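Local coordinates for KLLA0E08119p (PDB 3VA7), which probably catalyses the ATP- and biotin-dependent carboxylation of urea to urea-1-carboxylate, the opening step of urea breakdown by the allophanate route, at residues A[234-239]-A[301-306]; A[155-160]-A[288-293]; A[257-262]-A[466-471]; A[323-328]-A[365-370]. All coordinates share one frame; numbering follows the deposited sequence.

Overall arrangement
All four contacts lie in the biotin carboxylase part of the chain. Contact 1 is a buried strand pairing in its large antiparallel sheet, and contact 3 takes the neighbouring strand, meeting contact 1 where His236 O lies 2.8 Å from Cys257 N. Contact 4 reaches the same sheet through strand 362-372 and touches contact 1 through Thr301 and Gln323; in this charged, buried corner a salt bridge replaces the backbone ladder. Contact 2 is also largely buried; there an arginine grips a helix end, and its Val157 touches the Phe304 ring of contact 1. Contact 3 is more open, joined by one leucine, a water and a carboxylate.

Contact 1: A[234-239]-A[301-306]; sequences ARHVEI and TVEFIY
Val237 pairs with Phe304 in an antiparallel ladder within the ATP-grasp part of the biotin carboxylase domain. Six backbone hydrogen bonds tie the strands; Ile239 N reaches Val302 O at 2.8 Å. The hydrogen-bonded pairs put their side chains on one tightly filled face, under helix 277-293. There Ile239 CG1 comes to the edge of the Phe304 ring, 3.6 Å from CE2, and Val237 CG2 sits 3.8 Å from Tyr306 CB. The Tyr306 ring runs alongside Arg235, ring and guanidinium turned 79° apart, while Arg235 NH2 bonds to Pro273 O and makes a salt bridge with Asp256. The other face is polar. With CG anti to the backbone N (chi1 177°), His236 aims NE2 at Glu238 OE1, 3.1 Å away, in the imidazole plane. The Glu303 carboxylate stands 83° to that ring, OE1 3.1 Å from His236 CE1. Glu303 OE2 lies 3.1 Å from Glu238 OE1, two like charges that Lys265, a long, weak partner of both, may ease. With an alanine for Glu303 the carboxylate is gone, and His236 is likely to lose its packing there, left with Glu238. The looser, solvent-facing end is at Ala234, whose CB rests on Ile305 CG2 at 3.8 Å.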
loop_
_atom_site.group_PDB
_atom_site.type_symbol
_atom_site.label_atom_id
_atom_site.label_comp_id
_atom_site.label_asym_id
_atom_site.label_seq_id
_atom_site.Cartn_x
_atom_site.Cartn_y
_atom_site.Cartn_z
ATOM N N ALA A 234 -1.998 -45.669 2.568
ATOM C CA ALA A 234 -1.769 -45.689 1.126
ATOM C C ALA A 234 -0.919 -44.542 0.581
ATOM O O ALA A 234 -1.165 -43.375 0.887
ATOM C CB ALA A 234 -3.165 -45.742 0.378
ATOM N N ARG A 235 0.049 -44.896 -0.262
ATOM C CA ARG A 235 0.829 -43.920 -1.031
ATOM C C ARG A 235 0.258 -43.671 -2.442
ATOM O O ARG A 235 -0.644 -44.384 -2.898
ATOM C CB ARG A 235 2.301 -44.314 -1.049
ATOM C CG ARG A 235 2.933 -44.088 0.308
ATOM C CD ARG A 235 4.301 -44.671 0.383
ATOM N NE ARG A 235 5.174 -44.133 -0.655
ATOM C CZ ARG A 235 6.393 -44.604 -0.931
ATOM N NH1 ARG A 235 6.891 -45.629 -0.247
ATOM N NH2 ARG A 235 7.130 -44.060 -1.899
ATOM N N HIS A 236 0.749 -42.625 -3.108
ATOM C CA HIS A 236 0.307 -42.277 -4.470
ATOM C C HIS A 236 1.559 -42.215 -5.350
ATOM O O HIS A 236 2.334 -41.245 -5.275
ATOM C CB HIS A 236 -0.435 -40.952 -4.412
ATOM C CG HIS A 236 -0.889 -40.419 -5.731
ATOM N ND1 HIS A 236 -2.218 -40.135 -5.989
ATOM C CD2 HIS A 236 -0.196 -40.024 -6.834
ATOM C CE1 HIS A 236 -2.328 -39.625 -7.208
ATOM N NE2 HIS A 236 -1.115 -39.546 -7.740
ATOM N N VAL A 237 1.805 -43.272 -6.127
ATOM C CA VAL A 237 2.987 -43.297 -6.961
ATOM C C VAL A 237 2.470 -43.261 -8.369
ATOM O O VAL A 237 1.599 -44.053 -8.726
ATOM C CB VAL A 237 3.839 -44.521 -6.739
ATOM C CG1 VAL A 237 5.092 -44.425 -7.570
ATOM C CG2 VAL A 237 4.210 -44.659 -5.262
ATOM N N GLU A 238 2.941 -42.316 -9.172
ATOM C CA GLU A 238 2.431 -42.223 -10.511
ATOM C C GLU A 238 3.588 -42.337 -11.480
ATOM O O GLU A 238 4.756 -42.052 -11.130
ATOM C CB GLU A 238 1.632 -40.936 -10.681
ATOM C CG GLU A 238 2.485 -39.646 -10.602
ATOM C CD GLU A 238 1.653 -38.389 -10.439
ATOM O OE1 GLU A 238 0.429 -38.460 -10.136
ATOM O OE2 GLU A 238 2.244 -37.306 -10.612
ATOM N N ILE A 239 3.274 -42.778 -12.693
ATOM C CA ILE A 239 4.275 -42.903 -13.721
ATOM C C ILE A 239 4.006 -41.886 -14.797
ATOM O O ILE A 239 2.895 -41.757 -15.282
ATOM C CB ILE A 239 4.322 -44.327 -14.316
ATOM C CG1 ILE A 239 4.719 -45.363 -13.258
ATOM C CG2 ILE A 239 5.340 -44.395 -15.512
ATOM C CD1 ILE A 239 6.233 -45.531 -13.143
ATOM N N THR A 301 -0.288 -39.655 -17.517
ATOM C CA THR A 301 0.159 -40.218 -16.260
ATOM C C THR A 301 -0.717 -41.342 -15.770
ATOM O O THR A 301 -1.967 -41.250 -15.728
ATOM C CB THR A 301 0.221 -39.137 -15.144
ATOM O OG1 THR A 301 1.076 -38.054 -15.580
ATOM C CG2 THR A 301 0.721 -39.743 -13.802
ATOM N N VAL A 302 -0.036 -42.404 -15.365
ATOM C CA VAL A 302 -0.710 -43.523 -14.820
ATOM C C VAL A 302 -0.495 -43.458 -13.336
ATOM O O VAL A 302 0.621 -43.646 -12.873
ATOM C CB VAL A 302 -0.146 -44.832 -15.377
ATOM C CG1 VAL A 302 -1.032 -45.985 -14.930
ATOM C CG2 VAL A 302 -0.053 -44.786 -16.925
ATOM N N GLU A 303 -1.560 -43.175 -12.603
ATOM C CA GLU A 303 -1.497 -43.171 -11.153
ATOM C C GLU A 303 -1.791 -44.562 -10.562
ATOM O O GLU A 303 -2.707 -45.283 -10.998
ATOM C CB GLU A 303 -2.478 -42.147 -10.548
ATOM C CG GLU A 303 -2.599 -40.826 -11.291
ATOM C CD GLU A 303 -3.176 -39.710 -10.439
ATOM O OE1 GLU A 303 -4.174 -39.950 -9.715
ATOM O OE2 GLU A 303 -2.630 -38.578 -10.484
ATOM N N PHE A 304 -1.013 -44.905 -9.548
ATOM C CA PHE A 304 -1.217 -46.105 -8.761
ATOM C C PHE A 304 -1.315 -45.784 -7.250
ATOM O O PHE A 304 -0.745 -44.805 -6.771
ATOM C CB PHE A 304 -0.026 -47.021 -8.933
ATOM C CG PHE A 304 0.280 -47.373 -10.341
ATOM C CD1 PHE A 304 -0.523 -48.298 -11.043
ATOM C CD2 PHE A 304 1.409 -46.846 -10.959
ATOM C CE1 PHE A 304 -0.215 -48.671 -12.349
ATOM C CE2 PHE A 304 1.732 -47.199 -12.278
ATOM C CZ PHE A 304 0.922 -48.115 -12.974
ATOM N N ILE A 305 -2.049 -46.626 -6.527
ATOM C CA ILE A 305 -1.997 -46.739 -5.074
ATOM C C ILE A 305 -0.865 -47.702 -4.753
ATOM O O ILE A 305 -0.654 -48.678 -5.498
ATOM C CB ILE A 305 -3.307 -47.322 -4.579
ATOM C CG1 ILE A 305 -4.467 -46.579 -5.276
ATOM C CG2 ILE A 305 -3.380 -47.257 -3.051
ATOM C CD1 ILE A 305 -5.893 -46.843 -4.752
ATOM N N TYR A 306 -0.123 -47.432 -3.680
ATOM C CA TYR A 306 1.014 -48.286 -3.294
ATOM C C TYR A 306 1.026 -48.644 -1.794
ATOM O O TYR A 306 1.067 -47.750 -0.927
ATOM C CB TYR A 306 2.343 -47.630 -3.685
ATOM C CG TYR A 306 3.611 -48.412 -3.361
ATOM C CD1 TYR A 306 3.779 -49.719 -3.810
ATOM C CD2 TYR A 306 4.670 -47.823 -2.658
ATOM C CE1 TYR A 306 4.958 -50.450 -3.543
ATOM C CE2 TYR A 306 5.863 -48.542 -2.379
ATOM C CZ TYR A 306 5.992 -49.865 -2.827
ATOM O OH TYR A 306 7.136 -50.619 -2.597
#

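Contact 2: A[155-160]-A[288-293]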
loop_
_atom_site.group_PDB
_atom_site.type_symbol
_atom_site.label_atom_id
_atom_site.label_comp_id
_atom_site.label_asym_id
_atom_site.label_seq_id
_atom_site.Cartn_x
_atom_site.Cartn_y
_atom_site.Cartn_z
ATOM N N ALA A 155 -4.500 -54.454 -20.361
ATOM C CA ALA A 155 -3.084 -54.077 -20.367
ATOM C C ALA A 155 -2.195 -54.809 -19.351
ATOM O O ALA A 155 -0.970 -54.664 -19.369
ATOM C CB ALA A 155 -2.949 -52.590 -20.221
ATOM N N LYS A 156 -2.821 -55.613 -18.496
ATOM C CA LYS A 156 -2.128 -56.448 -17.504
ATOM C C LYS A 156 -1.518 -55.555 -16.435
ATOM O O LYS A 156 -0.325 -55.630 -16.136
ATOM C CB LYS A 156 -1.068 -57.370 -18.130
ATOM C CG LYS A 156 -1.551 -58.386 -19.191
ATOM C CD LYS A 156 -0.318 -59.000 -19.934
ATOM C CE LYS A 156 -0.691 -59.985 -21.041
ATOM N NZ LYS A 156 -1.468 -61.124 -20.493
ATOM N N VAL A 157 -2.377 -54.711 -15.874
ATOM C CA VAL A 157 -2.002 -53.725 -14.887
ATOM C C VAL A 157 -2.695 -54.125 -13.591
ATOM O O VAL A 157 -3.927 -54.121 -13.524
ATOM C CB VAL A 157 -2.436 -52.280 -15.333
ATOM C CG1 VAL A 157 -2.256 -51.254 -14.212
ATOM C CG2 VAL A 157 -1.704 -51.852 -16.572
ATOM N N PRO A 158 -1.923 -54.449 -12.542
ATOM C CA PRO A 158 -2.598 -54.962 -11.339
ATOM C C PRO A 158 -3.609 -53.967 -10.791
ATOM O O PRO A 158 -3.261 -52.801 -10.566
ATOM C CB PRO A 158 -1.445 -55.187 -10.347
ATOM C CG PRO A 158 -0.176 -55.250 -11.238
ATOM C CD PRO A 158 -0.469 -54.302 -12.357
ATOM N N LEU A 159 -4.854 -54.400 -10.611
ATOM C CA LEU A 159 -5.874 -53.524 -10.009
ATOM C C LEU A 159 -6.250 -53.924 -8.571
ATOM O O LEU A 159 -5.885 -55.023 -8.117
ATOM C CB LEU A 159 -7.115 -53.382 -10.910
ATOM C CG LEU A 159 -7.283 -54.179 -12.205
ATOM C CD1 LEU A 159 -7.239 -55.707 -11.985
ATOM C CD2 LEU A 159 -8.582 -53.770 -12.867
ATOM N N VAL A 160 -6.933 -53.012 -7.862
ATOM C CA VAL A 160 -7.476 -53.260 -6.505
ATOM C C VAL A 160 -8.523 -54.368 -6.583
ATOM O O VAL A 160 -9.587 -54.163 -7.201
ATOM C CB VAL A 160 -8.150 -51.987 -5.878
ATOM C CG1 VAL A 160 -9.130 -52.357 -4.717
ATOM C CG2 VAL A 160 -7.097 -50.964 -5.420
ATOM N N GLU A 288 3.657 -48.647 -19.836
ATOM C CA GLU A 288 3.929 -48.669 -21.266
ATOM C C GLU A 288 2.924 -49.560 -22.004
ATOM O O GLU A 288 2.603 -49.290 -23.166
ATOM C CB GLU A 288 5.377 -49.098 -21.550
ATOM C CG GLU A 288 6.434 -48.337 -20.757
ATOM C CD GLU A 288 7.841 -48.538 -21.275
ATOM O OE1 GLU A 288 8.701 -47.657 -21.016
ATOM O OE2 GLU A 288 8.098 -49.572 -21.942
ATOM N N ARG A 289 2.406 -50.597 -21.335
ATOM C CA ARG A 289 1.445 -51.495 -22.005
ATOM C C ARG A 289 0.153 -50.766 -22.173
ATOM O O ARG A 289 -0.476 -50.811 -23.224
ATOM C CB ARG A 289 1.219 -52.805 -21.249
ATOM C CG ARG A 289 2.417 -53.744 -21.286
ATOM C CD ARG A 289 2.031 -55.081 -20.729
ATOM N NE ARG A 289 1.641 -55.078 -19.307
ATOM C CZ ARG A 289 2.483 -55.299 -18.297
ATOM N NH1 ARG A 289 3.780 -55.491 -18.532
ATOM N NH2 ARG A 289 2.033 -55.274 -17.052
ATOM N N LEU A 290 -0.200 -50.044 -21.130
ATOM C CA LEU A 290 -1.423 -49.278 -21.132
ATOM C C LEU A 290 -1.344 -48.227 -22.195
ATOM O O LEU A 290 -2.309 -48.022 -22.940
ATOM C CB LEU A 290 -1.612 -48.629 -19.791
ATOM C CG LEU A 290 -3.038 -48.198 -19.509
ATOM C CD1 LEU A 290 -3.185 -48.035 -17.990
ATOM C CD2 LEU A 290 -3.339 -46.885 -20.238
ATOM N N GLY A 291 -0.196 -47.561 -22.289
ATOM C CA GLY A 291 -0.059 -46.503 -23.246
ATOM C C GLY A 291 -0.009 -47.016 -24.671
ATOM O O GLY A 291 -0.560 -46.372 -25.582
ATOM N N SER A 292 0.698 -48.134 -24.863
ATOM C CA SER A 292 0.768 -48.831 -26.154
ATOM C C SER A 292 -0.604 -49.318 -26.666
ATOM O O SER A 292 -0.999 -49.016 -27.789
ATOM C CB SER A 292 1.732 -50.000 -26.083
ATOM O OG SER A 292 3.014 -49.532 -26.330
ATOM N N LEU A 293 -1.319 -50.040 -25.811
ATOM C CA LEU A 293 -2.611 -50.543 -26.130
ATOM C C LEU A 293 -3.491 -49.415 -26.661
ATOM O O LEU A 293 -4.151 -49.584 -27.703
ATOM C CB LEU A 293 -3.225 -51.107 -24.868
ATOM C CG LEU A 293 -4.551 -51.786 -25.148
ATOM C CD1 LEU A 293 -4.197 -53.261 -25.447
ATOM C CD2 LEU A 293 -5.570 -51.616 -23.961
#
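Arg289 sets CG anti to its own carbonyl carbon (chi1 -70°), runs on straight to CD and then bends at chi3 (-64°), which turns the edge of its guanidinium toward Ala155 and Lys156. Lys156, with its positive phi, closes the C-terminal end of helix 147-154 in a Schellman motif, within the ATP-grasp part of the biotin carboxylase domain. Two successive carbonyls at that helix end are gripped by one flat group. Arg289 NE donates to Ala155 O at 2.6 Å, the oxygen lying in the guanidinium plane and NE sitting nearly on the extension of the C=O bond. Arg289 NH2 donates to Lys156 O, also at 2.6 Å, from a position tilted 33° from that carbonyl's plane. Lys156 lays only its CB near the guanidinium, and its amine leads away. Beside these two bonds the packing is apolar: Ala155 CB meets the backbone of helix 277-293 at Leu290 CA, 3.8 Å away, and Val157 CG2 approaches Leu290 CD1 at 4.3 Å.

Contact 3: A[257-262]-A[466-471]; sequences CSLQRR and KVLDSF
Leu468 packs against the backbone of Leu259 and Gln260. Its CB lies 3.2 Å from Gln260 O; with CG anti to the carbonyl carbon (chi1 -74°), Leu468 CD1 comes to 3.8 Å from Leu259 O, and the other branch, CD2, meets Leu259 CD2 at 4.2 Å. Gln260 points its own side chain away from this contact and folds back on its strand, NE2 donating to Cys257 O at 2.8 Å with the acceptor in the amide plane. Its carbonyl is also served by a water that donates to Gln260 O at 2.8 Å and accepts from Leu468 N. One residue on, Asp469 presents both carboxylate oxygens to a single backbone N-H: Arg262 N lies 3.2 Å from OD1 and 3.3 Å from OD2, on the syn side of each and 24° out of the plane. The Arg262 chain, bent at chi2 and chi3, leads its guanidinium away, and CG passes the carboxylate. The end of Arg261 also leads away, to a cation-pi contact with Phe377. Here a short 3-10 turn, 467-469, backed by helix 446-454, closes against the end of strand 249-261, where the chain turns into strand 264-270 as an antiparallel beta hairpin.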
loop_
_atom_site.group_PDB
_atom_site.type_symbol
_atom_site.label_atom_id
_atom_site.label_comp_id
_atom_site.label_asym_id
_atom_site.label_seq_id
_atom_site.Cartn_x
_atom_site.Cartn_y
_atom_site.Cartn_z
ATOM N N CYS A 257 3.218 -38.575 -4.833
ATOM C CA CYS A 257 2.335 -37.446 -4.682
ATOM C C CYS A 257 1.432 -37.698 -3.506
ATOM O O CYS A 257 0.289 -37.228 -3.439
ATOM C CB CYS A 257 1.528 -37.241 -5.964
ATOM S SG CYS A 257 2.557 -36.870 -7.457
ATOM N N SER A 258 1.975 -38.423 -2.543
ATOM C CA SER A 258 1.265 -38.747 -1.303
ATOM C C SER A 258 0.861 -37.533 -0.447
ATOM O O SER A 258 -0.180 -37.583 0.204
ATOM C CB SER A 258 2.088 -39.737 -0.483
ATOM O OG SER A 258 2.769 -40.664 -1.326
ATOM N N LEU A 259 1.649 -36.446 -0.439
ATOM C CA LEU A 259 1.361 -35.338 0.494
ATOM C C LEU A 259 0.212 -34.470 -0.006
ATOM O O LEU A 259 0.406 -33.421 -0.622
ATOM C CB LEU A 259 2.636 -34.524 0.821
ATOM C CG LEU A 259 3.747 -35.275 1.599
ATOM C CD1 LEU A 259 5.053 -34.518 1.651
ATOM C CD2 LEU A 259 3.313 -35.668 3.022
ATOM N N GLN A 260 -0.993 -34.960 0.242
ATOM C CA GLN A 260 -2.235 -34.360 -0.230
ATOM C C GLN A 260 -3.107 -33.949 0.972
ATOM O O GLN A 260 -3.136 -34.632 1.986
ATOM C CB GLN A 260 -3.013 -35.385 -1.039
ATOM C CG GLN A 260 -2.393 -35.803 -2.366
ATOM C CD GLN A 260 -3.170 -36.939 -3.069
ATOM O OE1 GLN A 260 -4.421 -36.974 -3.063
ATOM N NE2 GLN A 260 -2.433 -37.861 -3.673
ATOM N N ARG A 261 -3.835 -32.849 0.839
ATOM C CA ARG A 261 -4.712 -32.375 1.868
ATOM C C ARG A 261 -6.123 -32.428 1.316
ATOM O O ARG A 261 -6.408 -31.795 0.289
ATOM C CB ARG A 261 -4.338 -30.955 2.259
ATOM C CG ARG A 261 -5.211 -30.363 3.324
ATOM C CD ARG A 261 -5.065 -28.852 3.411
ATOM N NE ARG A 261 -5.836 -28.140 2.386
ATOM C CZ ARG A 261 -7.163 -27.971 2.385
ATOM N NH1 ARG A 261 -7.738 -27.310 1.383
ATOM N NH2 ARG A 261 -7.935 -28.460 3.360
ATOM N N ARG A 262 -7.008 -33.182 1.991
ATOM C CA ARG A 262 -8.362 -33.431 1.490
ATOM C C ARG A 262 -8.242 -33.673 -0.012
ATOM O O ARG A 262 -8.976 -33.099 -0.824
ATOM C CB ARG A 262 -9.312 -32.260 1.790
ATOM C CG ARG A 262 -9.887 -32.178 3.242
ATOM C CD ARG A 262 -11.420 -31.883 3.254
ATOM N NE ARG A 262 -11.822 -30.705 2.447
ATOM C CZ ARG A 262 -13.081 -30.426 2.053
ATOM N NH1 ARG A 262 -14.089 -31.236 2.390
ATOM N NH2 ARG A 262 -13.344 -29.330 1.323
ATOM N N LYS A 466 -2.695 -39.788 3.535
ATOM C CA LYS A 466 -3.519 -39.476 4.697
ATOM C C LYS A 466 -2.886 -38.429 5.644
ATOM O O LYS A 466 -3.604 -37.666 6.315
ATOM C CB LYS A 466 -3.828 -40.787 5.443
ATOM C CG LYS A 466 -5.107 -40.779 6.274
ATOM C CD LYS A 466 -6.317 -40.207 5.491
ATOM C CE LYS A 466 -7.231 -39.369 6.451
ATOM N NZ LYS A 466 -8.487 -38.864 5.826
ATOM N N VAL A 467 -1.553 -38.390 5.661
ATOM C CA VAL A 467 -0.762 -37.609 6.618
ATOM C C VAL A 467 -1.190 -36.145 6.823
ATOM O O VAL A 467 -1.519 -35.741 7.948
ATOM C CB VAL A 467 0.742 -37.688 6.277
ATOM C CG1 VAL A 467 1.565 -36.772 7.176
ATOM C CG2 VAL A 467 1.228 -39.113 6.404
ATOM N N LEU A 468 -1.182 -35.362 5.744
ATOM C CA LEU A 468 -1.509 -33.947 5.797
ATOM C C LEU A 468 -2.880 -33.676 6.357
ATOM O O LEU A 468 -3.137 -32.563 6.802
ATOM C CB LEU A 468 -1.430 -33.324 4.409
ATOM C CG LEU A 468 -0.054 -33.090 3.830
ATOM C CD1 LEU A 468 -0.168 -31.976 2.839
ATOM C CD2 LEU A 468 0.940 -32.742 4.918
ATOM N N ASP A 469 -3.764 -34.673 6.314
ATOM C CA ASP A 469 -5.111 -34.533 6.890
ATOM C C ASP A 469 -5.166 -34.509 8.429
ATOM O O ASP A 469 -6.133 -34.003 9.025
ATOM C CB ASP A 469 -6.071 -35.566 6.299
ATOM C CG ASP A 469 -6.742 -35.055 5.050
ATOM O OD1 ASP A 469 -6.578 -35.678 3.990
ATOM O OD2 ASP A 469 -7.407 -33.995 5.113
ATOM N N SER A 470 -4.126 -35.049 9.056
ATOM C CA SER A 470 -3.953 -34.967 10.513
ATOM C C SER A 470 -2.568 -34.356 10.864
ATOM O O SER A 470 -1.829 -34.852 11.735
ATOM C CB SER A 470 -4.185 -36.347 11.187
ATOM O OG SER A 470 -3.437 -37.390 10.570
ATOM N N PHE A 471 -2.210 -33.281 10.161
ATOM C CA PHE A 471 -0.900 -32.695 10.353
ATOM C C PHE A 471 -1.022 -31.551 11.343
ATOM O O PHE A 471 -1.893 -30.654 11.200
ATOM C CB PHE A 471 -0.311 -32.220 9.032
ATOM C CG PHE A 471 1.050 -31.603 9.166
ATOM C CD1 PHE A 471 2.185 -32.401 9.228
ATOM C CD2 PHE A 471 1.193 -30.219 9.217
ATOM C CE1 PHE A 471 3.445 -31.841 9.353
ATOM C CE2 PHE A 471 2.444 -29.650 9.344
ATOM C CZ PHE A 471 3.582 -30.470 9.416
HETATM O O HOH W 1 -1.402 -36.550 2.931
#

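Contact 4: A[323-328]-A[365-370]; sequences QVEHPI and EARLYA. With GOL (glycerol), chain E.
Val324 lays a methyl, CG1, over the centre of the Arg367 guanidinium, 3.7 Å above its plane. This corner belongs to the biotin carboxylase domain: the QVEHP sequence makes a type I turn from Gln323 to His326, leads into helix 326-333 and faces strand 362-372. While valine covers one face, acids and a hydroxyl hold the edge. Arg367 NH2 forms a salt bridge with Glu325 OE1 at 3.1 Å, carboxylate and guanidinium turned 45° to each other; Arg367 NH1 donates in plane to Tyr369 OH, also at 3.1 Å; and NE pairs with Glu268. Together they fix the rotation of the group. A glycerol, probably from the crystallisation liquor, bridges this site: O2 donates to Glu325 OE1 at 2.7 Å and takes a weak bond from Arg367 NH2, while O3 accepts from Val324 N at 2.8 Å. The other carboxylate oxygen of Glu325, OE2, makes a salt bridge with Lys265. A leucine in place of Arg367 would probably cost Glu325 and Glu268 a shared positive mate and leave the Tyr369 hydroxyl without this donor. Ile328 CG2 touches Glu365 CB at 3.5 Å, carbon on carbon. The Glu365 carboxylate passes Pro327 CG with OE1 at 3.8 Å and Glu325 CA with OE2 at 3.2 Å.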
loop_
_atom_site.group_PDB
_atom_site.type_symbol
_atom_site.label_atom_id
_atom_site.label_comp_id
_atom_site.label_asym_id
_atom_site.label_seq_id
_atom_site.Cartn_x
_atom_site.Cartn_y
_atom_site.Cartn_z
ATOM N N GLN A 323 0.753 -32.955 -16.342
ATOM C CA GLN A 323 0.356 -32.684 -14.951
ATOM C C GLN A 323 1.155 -31.557 -14.286
ATOM O O GLN A 323 2.347 -31.329 -14.652
ATOM C CB GLN A 323 0.532 -33.940 -14.105
ATOM C CG GLN A 323 -0.569 -34.977 -14.207
ATOM C CD GLN A 323 -0.226 -36.153 -13.339
ATOM O OE1 GLN A 323 0.797 -36.770 -13.547
ATOM N NE2 GLN A 323 -1.022 -36.430 -12.338
ATOM N N VAL A 324 0.512 -30.872 -13.320
ATOM C CA VAL A 324 1.145 -29.806 -12.553
ATOM C C VAL A 324 2.571 -30.179 -12.061
ATOM O O VAL A 324 3.514 -29.452 -12.326
ATOM C CB VAL A 324 0.259 -29.264 -11.382
ATOM C CG1 VAL A 324 0.998 -28.094 -10.632
ATOM C CG2 VAL A 324 -1.186 -28.800 -11.863
ATOM N N GLU A 325 2.746 -31.354 -11.460
ATOM C CA GLU A 325 4.063 -31.776 -10.927
ATOM C C GLU A 325 5.125 -32.188 -11.920
ATOM O O GLU A 325 6.201 -32.655 -11.482
ATOM C CB GLU A 325 3.946 -32.907 -9.877
ATOM C CG GLU A 325 3.213 -34.127 -10.345
ATOM C CD GLU A 325 1.692 -34.069 -10.119
ATOM O OE1 GLU A 325 1.094 -32.977 -10.188
ATOM O OE2 GLU A 325 1.085 -35.137 -9.850
ATOM N N HIS A 326 4.846 -32.070 -13.218
ATOM C CA HIS A 326 5.776 -32.558 -14.255
ATOM C C HIS A 326 7.205 -32.009 -14.131
ATOM O O HIS A 326 8.160 -32.667 -14.585
ATOM C CB HIS A 326 5.247 -32.284 -15.690
ATOM C CG HIS A 326 5.448 -30.865 -16.144
ATOM N ND1 HIS A 326 4.606 -29.839 -15.764
ATOM C CD2 HIS A 326 6.404 -30.299 -16.921
ATOM C CE1 HIS A 326 5.041 -28.698 -16.283
ATOM N NE2 HIS A 326 6.131 -28.948 -16.986
ATOM N N PRO A 327 7.379 -30.807 -13.565
ATOM C CA PRO A 327 8.784 -30.331 -13.509
ATOM C C PRO A 327 9.758 -31.154 -12.690
ATOM O O PRO A 327 10.937 -31.129 -12.998
ATOM C CB PRO A 327 8.672 -28.938 -12.902
ATOM C CG PRO A 327 7.215 -28.461 -13.207
ATOM C CD PRO A 327 6.418 -29.763 -13.146
ATOM N N ILE A 328 9.327 -31.929 -11.704
ATOM C CA ILE A 328 10.359 -32.686 -10.965
ATOM C C ILE A 328 11.017 -33.760 -11.842
ATOM O O ILE A 328 12.266 -33.968 -11.819
ATOM C CB ILE A 328 9.882 -33.239 -9.614
ATOM C CG1 ILE A 328 8.710 -34.195 -9.772
ATOM C CG2 ILE A 328 9.506 -32.097 -8.686
ATOM C CD1 ILE A 328 8.368 -34.893 -8.512
ATOM N N GLU A 365 9.135 -30.576 -5.318
ATOM C CA GLU A 365 8.324 -29.437 -5.723
ATOM C C GLU A 365 7.367 -29.101 -4.584
ATOM O O GLU A 365 6.779 -30.001 -4.000
ATOM C CB GLU A 365 7.497 -29.759 -6.982
ATOM C CG GLU A 365 6.489 -28.684 -7.294
ATOM C CD GLU A 365 5.720 -28.906 -8.582
ATOM O OE1 GLU A 365 6.096 -28.289 -9.603
ATOM O OE2 GLU A 365 4.728 -29.665 -8.576
ATOM N N ALA A 366 7.219 -27.818 -4.277
ATOM C CA ALA A 366 6.221 -27.355 -3.316
ATOM C C ALA A 366 5.312 -26.365 -4.039
ATOM O O ALA A 366 5.765 -25.553 -4.877
ATOM C CB ALA A 366 6.904 -26.677 -2.089
ATOM N N ARG A 367 4.029 -26.419 -3.731
ATOM C CA ARG A 367 3.097 -25.568 -4.438
ATOM C C ARG A 367 2.698 -24.364 -3.590
ATOM O O ARG A 367 1.940 -24.506 -2.615
ATOM C CB ARG A 367 1.856 -26.376 -4.771
ATOM C CG ARG A 367 2.070 -27.687 -5.496
ATOM C CD ARG A 367 0.754 -28.008 -6.246
ATOM N NE ARG A 367 0.773 -29.263 -6.980
ATOM C CZ ARG A 367 -0.299 -29.772 -7.581
ATOM N NH1 ARG A 367 -1.458 -29.132 -7.538
ATOM N NH2 ARG A 367 -0.223 -30.923 -8.218
ATOM N N LEU A 368 3.187 -23.187 -3.958
ATOM C CA LEU A 368 2.798 -21.952 -3.285
ATOM C C LEU A 368 1.446 -21.478 -3.757
ATOM O O LEU A 368 1.294 -21.106 -4.921
ATOM C CB LEU A 368 3.827 -20.837 -3.508
ATOM C CG LEU A 368 3.731 -19.548 -2.640
ATOM C CD1 LEU A 368 4.301 -19.752 -1.222
ATOM C CD2 LEU A 368 4.433 -18.352 -3.328
ATOM N N TYR A 369 0.482 -21.487 -2.834
ATOM C CA TYR A 369 -0.899 -21.022 -3.058
ATOM C C TYR A 369 -1.217 -19.715 -2.312
ATOM O O TYR A 369 -0.777 -19.516 -1.164
ATOM C CB TYR A 369 -1.900 -22.085 -2.577
ATOM C CG TYR A 369 -2.021 -23.311 -3.468
ATOM C CD1 TYR A 369 -2.812 -23.264 -4.615
ATOM C CD2 TYR A 369 -1.396 -24.519 -3.145
ATOM C CE1 TYR A 369 -2.950 -24.359 -5.456
ATOM C CE2 TYR A 369 -1.528 -25.626 -3.970
ATOM C CZ TYR A 369 -2.322 -25.535 -5.135
ATOM O OH TYR A 369 -2.494 -26.579 -6.028
ATOM N N ALA A 370 -2.007 -18.836 -2.941
ATOM C CA ALA A 370 -2.620 -17.697 -2.257
ATOM C C ALA A 370 -3.794 -18.222 -1.447
ATOM O O ALA A 370 -4.954 -18.203 -1.888
ATOM C CB ALA A 370 -3.084 -16.693 -3.244
HETATM C C1 GOL E . -4.000 -33.790 -10.353
HETATM O O1 GOL E . -4.095 -35.168 -10.021
HETATM C C2 GOL E . -2.752 -33.394 -11.187
HETATM O O2 GOL E . -1.606 -33.117 -10.414
HETATM C C3 GOL E . -3.019 -32.083 -11.933
HETATM O O3 GOL E . -2.058 -31.926 -12.950
#